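Local coordinates for uncharacterized protein AsqI (PDB 5YY3) that catalyses, as a zinc-dependent cyclopenase, the ring contraction of 4'-methoxycyclopenine to 4'-methoxyviridicatin in aspoquinolone biosynthesis, releasing methyl isocyanate, at residues D296-A301 with G305-T310; L324-G329 with P336-L341. One frame throughout, in Å; residues are numbered along the deposited sequence.

Contact 1: residues D296-A301 with G305-T310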
ATOM      1  N   ASP A 296      21.604  -1.265 -32.740  1.00 23.79           N
ATOM      2  CA  ASP A 296      22.443  -0.087 -32.960  1.00 26.62           C
ATOM      3  C   ASP A 296      22.427   0.314 -34.424  1.00 22.58           C
ATOM      4  O   ASP A 296      22.473   1.500 -34.759  1.00 24.07           O
ATOM      5  CB  ASP A 296      23.890  -0.348 -32.540  1.00 28.59           C
ATOM      6  CG  ASP A 296      24.054  -0.479 -31.057  1.00 27.47           C
ATOM      7  OD1 ASP A 296      23.114  -0.092 -30.323  1.00 28.03           O
ATOM      8  OD2 ASP A 296      25.137  -0.954 -30.625  1.00 30.56           O
ATOM      9  N   ASN A 297      22.383  -0.687 -35.297  1.00 21.29           N
ATOM     10  CA  ASN A 297      22.455  -0.429 -36.724  1.00 25.17           C
ATOM     11  C   ASN A 297      21.124   0.118 -37.234  1.00 23.27           C
ATOM     12  O   ASN A 297      21.101   1.041 -38.052  1.00 23.37           O
ATOM     13  CB  ASN A 297      22.862  -1.699 -37.478  1.00 26.37           C
ATOM     14  CG  ASN A 297      24.320  -2.070 -37.254  1.00 27.93           C
ATOM     15  OD1 ASN A 297      25.122  -1.242 -36.828  1.00 27.33           O
ATOM     16  ND2 ASN A 297      24.670  -3.313 -37.556  1.00 21.70           N
ATOM     17  N   ILE A 298      20.017  -0.429 -36.730  1.00 24.30           N
ATOM     18  CA  ILE A 298      18.693   0.096 -37.061  1.00 22.53           C
ATOM     19  C   ILE A 298      18.540   1.514 -36.506  1.00 22.26           C
ATOM     20  O   ILE A 298      17.934   2.378 -37.151  1.00 25.68           O
ATOM     21  CB  ILE A 298      17.576  -0.825 -36.535  1.00 22.69           C
ATOM     22  CG1 ILE A 298      17.722  -2.205 -37.169  1.00 22.27           C
ATOM     23  CG2 ILE A 298      16.184  -0.238 -36.834  1.00 18.38           C
ATOM     24  CD1 ILE A 298      16.704  -3.201 -36.713  1.00 23.69           C
ATOM     25  N   TYR A 299      19.110   1.771 -35.326  1.00 23.25           N
ATOM     26  CA  TYR A 299      19.088   3.128 -34.776  1.00 24.91           C
ATOM     27  C   TYR A 299      19.805   4.092 -35.721  1.00 24.02           C
ATOM     28  O   TYR A 299      19.281   5.158 -36.085  1.00 23.46           O
ATOM     29  CB  TYR A 299      19.754   3.186 -33.406  1.00 27.88           C
ATOM     30  CG  TYR A 299      18.945   2.658 -32.228  1.00 28.57           C
ATOM     31  CD1 TYR A 299      17.607   2.304 -32.358  1.00 28.65           C
ATOM     32  CD2 TYR A 299      19.536   2.527 -30.978  1.00 25.31           C
ATOM     33  CE1 TYR A 299      16.885   1.818 -31.268  1.00 24.36           C
ATOM     34  CE2 TYR A 299      18.824   2.064 -29.895  1.00 29.24           C
ATOM     35  CZ  TYR A 299      17.499   1.711 -30.040  1.00 25.96           C
ATOM     36  OH  TYR A 299      16.818   1.236 -28.937  1.00 24.93           O
ATOM     37  N   ALA A 300      21.009   3.691 -36.118  1.00 24.99           N
ATOM     38  CA  ALA A 300      21.894   4.516 -36.934  1.00 25.42           C
ATOM     39  C   ALA A 300      21.286   4.801 -38.303  1.00 22.11           C
ATOM     40  O   ALA A 300      21.348   5.928 -38.807  1.00 24.23           O
ATOM     41  CB  ALA A 300      23.256   3.828 -37.080  1.00 21.87           C
ATOM     42  N   ALA A 301      20.704   3.763 -38.894  1.00 22.57           N
ATOM     43  CA  ALA A 301      20.040   3.860 -40.187  1.00 21.02           C
ATOM     44  C   ALA A 301      18.869   4.847 -40.174  1.00 26.81           C
ATOM     45  O   ALA A 301      18.686   5.613 -41.113  1.00 29.98           O
ATOM     46  CB  ALA A 301      19.555   2.489 -40.619  1.00 24.89           C
ATOM     47  N   GLY A 305      18.791   8.056 -42.202  1.00 27.81           N
ATOM     48  CA  GLY A 305      17.722   8.136 -43.185  1.00 29.14           C
ATOM     49  C   GLY A 305      17.822   7.146 -44.330  1.00 31.90           C
ATOM     50  O   GLY A 305      17.129   7.313 -45.326  1.00 38.88           O
ATOM     51  N   GLN A 306      18.683   6.133 -44.195  1.00 33.52           N
ATOM     52  CA  GLN A 306      18.835   5.064 -45.193  1.00 34.88           C
ATOM     53  C   GLN A 306      19.031   3.723 -44.514  1.00 33.51           C
ATOM     54  O   GLN A 306      19.658   3.657 -43.460  1.00 31.76           O
ATOM     55  CB  GLN A 306      20.059   5.274 -46.113  1.00 34.08           C
ATOM     56  CG  GLN A 306      20.482   6.695 -46.417  1.00 43.66           C
ATOM     57  CD  GLN A 306      21.962   6.793 -46.798  1.00 41.54           C
ATOM     58  OE1 GLN A 306      22.728   5.827 -46.667  1.00 41.67           O
ATOM     59  NE2 GLN A 306      22.371   7.974 -47.243  1.00 43.14           N
ATOM     60  N   PHE A 307      18.563   2.648 -45.139  1.00 31.82           N
ATOM     61  CA  PHE A 307      19.036   1.314 -44.769  1.00 30.23           C
ATOM     62  C   PHE A 307      19.992   0.786 -45.853  1.00 40.27           C
ATOM     63  O   PHE A 307      19.639   0.739 -47.034  1.00 39.09           O
ATOM     64  CB  PHE A 307      17.865   0.343 -44.555  1.00 31.82           C
ATOM     65  CG  PHE A 307      17.188   0.488 -43.208  1.00 32.48           C
ATOM     66  CD1 PHE A 307      17.624  -0.243 -42.117  1.00 27.23           C
ATOM     67  CD2 PHE A 307      16.134   1.372 -43.033  1.00 28.82           C
ATOM     68  CE1 PHE A 307      17.018  -0.112 -40.886  1.00 29.11           C
ATOM     69  CE2 PHE A 307      15.519   1.508 -41.801  1.00 30.12           C
ATOM     70  CZ  PHE A 307      15.962   0.769 -40.726  1.00 27.62           C
ATOM     71  N   GLU A 308      21.197   0.393 -45.443  1.00 37.74           N
ATOM     72  CA  GLU A 308      22.206  -0.087 -46.382  1.00 39.72           C
ATOM     73  C   GLU A 308      21.761  -1.351 -47.093  1.00 41.92           C
ATOM     74  O   GLU A 308      21.148  -2.251 -46.510  1.00 43.30           O
ATOM     75  CB  GLU A 308      23.550  -0.338 -45.684  1.00 37.45           C
ATOM     76  CG  GLU A 308      24.241   0.929 -45.189  1.00 36.25           C
ATOM     77  CD  GLU A 308      24.299   2.020 -46.241  1.00 42.36           C
ATOM     78  OE1 GLU A 308      24.733   1.735 -47.382  1.00 47.36           O
ATOM     79  OE2 GLU A 308      23.896   3.167 -45.931  1.00 39.42           O
ATOM     80  N   THR A 309      22.095  -1.386 -48.375  1.00 48.71           N
ATOM     81  CA  THR A 309      21.788  -2.489 -49.259  1.00 47.19           C
ATOM     82  C   THR A 309      23.074  -3.321 -49.393  1.00 49.35           C
ATOM     83  O   THR A 309      24.149  -2.895 -48.967  1.00 43.71           O
ATOM     84  CB  THR A 309      21.244  -1.930 -50.624  1.00 52.41           C
ATOM     85  OG1 THR A 309      19.859  -1.582 -50.475  1.00 52.20           O
ATOM     86  CG2 THR A 309      21.374  -2.907 -51.789  1.00 56.27           C
ATOM     87  N   THR A 310      22.945  -4.530 -49.921  1.00 55.26           N
ATOM     88  CA  THR A 310      24.081  -5.375 -50.268  1.00 56.70           C
ATOM     89  C   THR A 310      25.035  -4.730 -51.300  1.00 59.63           C
ATOM     90  O   THR A 310      26.198  -5.131 -51.414  1.00 62.12           O
ATOM     91  CB  THR A 310      23.572  -6.731 -50.814  1.00 55.01           C
ATOM     92  OG1 THR A 310      24.584  -7.728 -50.664  1.00 58.52           O
ATOM     93  CG2 THR A 310      23.138  -6.607 -52.282  1.00 54.06           C
TER

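Contact 2: residues L324-G329 with P336-L341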
ATOM      1  N   LEU A 324       7.762   3.840 -41.803  1.00 30.11           N
ATOM      2  CA  LEU A 324       7.249   2.877 -40.818  1.00 34.91           C
ATOM      3  C   LEU A 324       7.174   1.456 -41.369  1.00 31.90           C
ATOM      4  O   LEU A 324       7.467   0.476 -40.656  1.00 30.62           O
ATOM      5  CB  LEU A 324       5.875   3.304 -40.303  1.00 34.98           C
ATOM      6  CG  LEU A 324       5.904   4.619 -39.528  1.00 37.24           C
ATOM      7  CD1 LEU A 324       4.529   4.919 -38.927  1.00 46.22           C
ATOM      8  CD2 LEU A 324       6.977   4.579 -38.462  1.00 31.54           C
ATOM      9  N   ASN A 325       6.785   1.348 -42.635  1.00 31.63           N
ATOM     10  CA  ASN A 325       6.705   0.046 -43.283  1.00 32.17           C
ATOM     11  C   ASN A 325       8.065  -0.623 -43.330  1.00 29.49           C
ATOM     12  O   ASN A 325       8.184  -1.836 -43.146  1.00 31.38           O
ATOM     13  CB  ASN A 325       6.152   0.174 -44.694  1.00 31.41           C
ATOM     14  CG  ASN A 325       5.637  -1.141 -45.224  1.00 38.39           C
ATOM     15  OD1 ASN A 325       4.983  -1.896 -44.500  1.00 38.07           O
ATOM     16  ND2 ASN A 325       5.948  -1.439 -46.484  1.00 39.79           N
ATOM     17  N   PHE A 326       9.095   0.175 -43.565  1.00 28.84           N
ATOM     18  CA  PHE A 326      10.436  -0.373 -43.675  1.00 31.08           C
ATOM     19  C   PHE A 326      11.044  -0.626 -42.313  1.00 27.44           C
ATOM     20  O   PHE A 326      11.610  -1.688 -42.081  1.00 30.15           O
ATOM     21  CB  PHE A 326      11.337   0.551 -44.503  1.00 37.27           C
ATOM     22  CG  PHE A 326      11.330   0.229 -45.968  1.00 39.25           C
ATOM     23  CD1 PHE A 326      12.130  -0.802 -46.473  1.00 41.84           C
ATOM     24  CD2 PHE A 326      10.504   0.927 -46.848  1.00 39.65           C
ATOM     25  CE1 PHE A 326      12.121  -1.112 -47.844  1.00 41.91           C
ATOM     26  CE2 PHE A 326      10.492   0.623 -48.220  1.00 39.19           C
ATOM     27  CZ  PHE A 326      11.305  -0.396 -48.713  1.00 41.13           C
ATOM     28  N   VAL A 327      10.934   0.339 -41.409  1.00 28.26           N
ATOM     29  CA  VAL A 327      11.435   0.143 -40.058  1.00 26.39           C
ATOM     30  C   VAL A 327      10.754  -1.067 -39.403  1.00 25.61           C
ATOM     31  O   VAL A 327      11.417  -1.919 -38.821  1.00 23.07           O
ATOM     32  CB  VAL A 327      11.228   1.392 -39.184  1.00 26.52           C
ATOM     33  CG1 VAL A 327      11.576   1.075 -37.713  1.00 26.22           C
ATOM     34  CG2 VAL A 327      12.072   2.547 -39.700  1.00 26.16           C
ATOM     35  N   GLY A 328       9.431  -1.139 -39.519  1.00 29.52           N
ATOM     36  CA  GLY A 328       8.671  -2.259 -38.992  1.00 25.37           C
ATOM     37  C   GLY A 328       9.025  -3.551 -39.694  1.00 26.83           C
ATOM     38  O   GLY A 328       9.225  -4.588 -39.046  1.00 27.53           O
ATOM     39  N   GLY A 329       9.115  -3.490 -41.022  1.00 26.22           N
ATOM     40  CA  GLY A 329       9.454  -4.655 -41.820  1.00 28.52           C
ATOM     41  C   GLY A 329      10.818  -5.246 -41.484  1.00 27.09           C
ATOM     42  O   GLY A 329      10.965  -6.460 -41.338  1.00 28.52           O
ATOM     43  N   PRO A 336      12.144 -10.603 -47.833  1.00 41.32           N
ATOM     44  CA  PRO A 336      11.542 -10.909 -49.143  1.00 41.36           C
ATOM     45  C   PRO A 336      10.511  -9.873 -49.621  1.00 46.60           C
ATOM     46  O   PRO A 336      10.549  -9.458 -50.779  1.00 48.53           O
ATOM     47  CB  PRO A 336      10.876 -12.270 -48.908  1.00 41.83           C
ATOM     48  CG  PRO A 336      11.715 -12.904 -47.864  1.00 40.32           C
ATOM     49  CD  PRO A 336      12.133 -11.783 -46.945  1.00 39.30           C
ATOM     50  N   SER A 337       9.617  -9.442 -48.741  1.00 47.08           N
ATOM     51  CA  SER A 337       8.604  -8.454 -49.108  1.00 41.60           C
ATOM     52  C   SER A 337       9.221  -7.086 -49.400  1.00 45.33           C
ATOM     53  O   SER A 337       8.969  -6.482 -50.445  1.00 49.02           O
ATOM     54  CB  SER A 337       7.558  -8.332 -48.000  1.00 45.49           C
ATOM     55  OG  SER A 337       6.384  -7.698 -48.478  1.00 58.26           O
ATOM     56  N   LEU A 338      10.043  -6.602 -48.481  1.00 45.20           N
ATOM     57  CA  LEU A 338      10.643  -5.284 -48.622  1.00 45.25           C
ATOM     58  C   LEU A 338      11.551  -5.212 -49.854  1.00 45.80           C
ATOM     59  O   LEU A 338      11.584  -4.191 -50.548  1.00 48.69           O
ATOM     60  CB  LEU A 338      11.422  -4.913 -47.346  1.00 41.65           C
ATOM     61  CG  LEU A 338      10.570  -4.653 -46.087  1.00 35.59           C
ATOM     62  CD1 LEU A 338      11.430  -4.431 -44.834  1.00 28.41           C
ATOM     63  CD2 LEU A 338       9.613  -3.477 -46.289  1.00 34.34           C
ATOM     64  N   ASN A 339      12.274  -6.297 -50.130  1.00 47.47           N
ATOM     65  CA  ASN A 339      13.212  -6.328 -51.257  1.00 47.01           C
ATOM     66  C   ASN A 339      12.540  -6.136 -52.630  1.00 49.86           C
ATOM     67  O   ASN A 339      13.155  -5.612 -53.553  1.00 50.54           O
ATOM     68  CB  ASN A 339      14.004  -7.641 -51.262  1.00 41.31           C
ATOM     69  CG  ASN A 339      15.215  -7.606 -50.341  1.00 42.01           C
ATOM     70  OD1 ASN A 339      15.665  -6.537 -49.927  1.00 40.88           O
ATOM     71  ND2 ASN A 339      15.760  -8.782 -50.033  1.00 39.68           N
ATOM     72  N   LYS A 340      11.277  -6.545 -52.754  1.00 50.33           N
ATOM     73  CA  LYS A 340      10.534  -6.433 -54.012  1.00 47.30           C
ATOM     74  C   LYS A 340      10.309  -4.979 -54.440  1.00 52.28           C
ATOM     75  O   LYS A 340       9.681  -4.723 -55.466  1.00 52.98           O
ATOM     76  CB  LYS A 340       9.176  -7.144 -53.896  1.00 47.38           C
ATOM     77  CG  LYS A 340       9.272  -8.626 -53.579  1.00 49.88           C
ATOM     78  CD  LYS A 340       7.904  -9.320 -53.587  1.00 47.01           C
ATOM     79  CE  LYS A 340       7.423  -9.620 -55.006  1.00 55.96           C
ATOM     80  NZ  LYS A 340       6.381 -10.690 -55.060  1.00 63.19           N
ATOM     81  N   LEU A 341      10.823  -4.037 -53.654  1.00 56.15           N
ATOM     82  CA  LEU A 341      10.661  -2.608 -53.915  1.00 54.97           C
ATOM     83  C   LEU A 341      11.979  -1.901 -54.218  1.00 54.57           C
ATOM     84  O   LEU A 341      11.998  -0.693 -54.460  1.00 54.35           O
ATOM     85  CB  LEU A 341       9.995  -1.941 -52.717  1.00 51.48           C
ATOM     86  CG  LEU A 341       8.536  -2.345 -52.591  1.00 54.23           C
ATOM     87  CD1 LEU A 341       7.940  -1.838 -51.291  1.00 53.09           C
ATOM     88  CD2 LEU A 341       7.796  -1.790 -53.799  1.00 57.07           C
TER

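Contact 1: residues D296-A301 with G305-T310
The carbonyl oxygen of A301 is gripped by two successive backbone amides. The shorter bond comes from G305 N to A301 O (2.7 Å), with the donor tilted 28° from the carbonyl plane. The second, from Q306 N to A301 O, is longer, at 3.1 Å, and weak; both N-H groups point somewhat aside of the oxygen. The weak bond from Q306 N is the one that marks a Schellman motif, with G305, at a positive phi of 89°, as its C-prime residue. The motif terminates helix 288-304 and turns the chain directly into the short strand 306-307. The reversal is tight: A301 CB lies only 3.1 Å from Q306 O. Beyond the turn, F307 folds back on the helix it has just left. Its CG is anti to its own carbonyl carbon, which brings the ring over A301, and A301 CB makes a CH-pi contact 3.8 Å from the ring centroid, 17° off the ring normal. The methyl leans toward the rim and comes closest to F307 CE1, at 3.6 Å. I298, one turn earlier, approaches the same ring differently: its CG2 branch reaches the edge near the ring plane, 4.0 Å from F307 CZ. Around this buried cluster, Y352 stacks edge-to-face with F307, and I330 of helix 323-331 touches both I298 and F307. At the other end of the segment, D296 OD2 forms a salt bridge with R303 NH2 of a second subunit.

Contact 2: residues L324-G329 with P336-L341
L338 fills the tight part of this contact, driving both of its methyl branches against helix 323-331. One branch, CD1, lies directly on the main chain of G329, 3.5 Å from G329 C and 3.6 Å from G329 CA. The other branch, CD2, sits over one face of the F326 ring in a CH-pi contact, 3.9 Å from the centroid and 22° off the ring normal. It is displaced toward the rim and lies nearest F326 CD1, at 3.7 Å. A chi1 of -69° carries L338 CG toward helix 323-331, and chi2, near 174°, then spreads the two methyls between glycine and ring. The same CD2 also passes 3.8 Å from the backbone oxygen N325 O. The side-chain amide of N325 slides past the leucine and does its polar work away from it: OD1 accepts a hydrogen bond from E212 N, with a weak one from G211 N, at the start of helix 210-231. The packing thins toward solvent. The exposed L341, three residues beyond L338, points toward helix 323-331 but meets F326 only obliquely, with L341 CD1 4.5 Å from F326 CZ. L347, from a neighbouring loop, also touches L338. Helix 210-231, which N325 meets through its amide, carries the zinc ligand H218, so the contact lies near the metal site. The arrangement is one of two short consecutive helices, joined by a brief turn and packed through a leucine, within the domain related to the copper-binding domain of hemocyanins, which in this enzyme holds zinc.

Contact 1 and contact 2 follow one another along the chain, with centres 13 Å apart, and both lie in the hemocyanin-type metal-binding domain. They meet where F307 CE2 packs 4.2 Å from V327 CG2; helix 323-331, one partner of contact 2, thus also flanks contact 1 through V327. L347 touches an apolar side chain of each, F307 and L338. Both are largely buried, but contact 2 ends in an exposed residue. Their chemistry differs: contact 1 combines backbone hydrogen bonds at a helix end with ring packing and borders a subunit interface, whereas contact 2 joins two helices by apolar packing and lies nearer the zinc site.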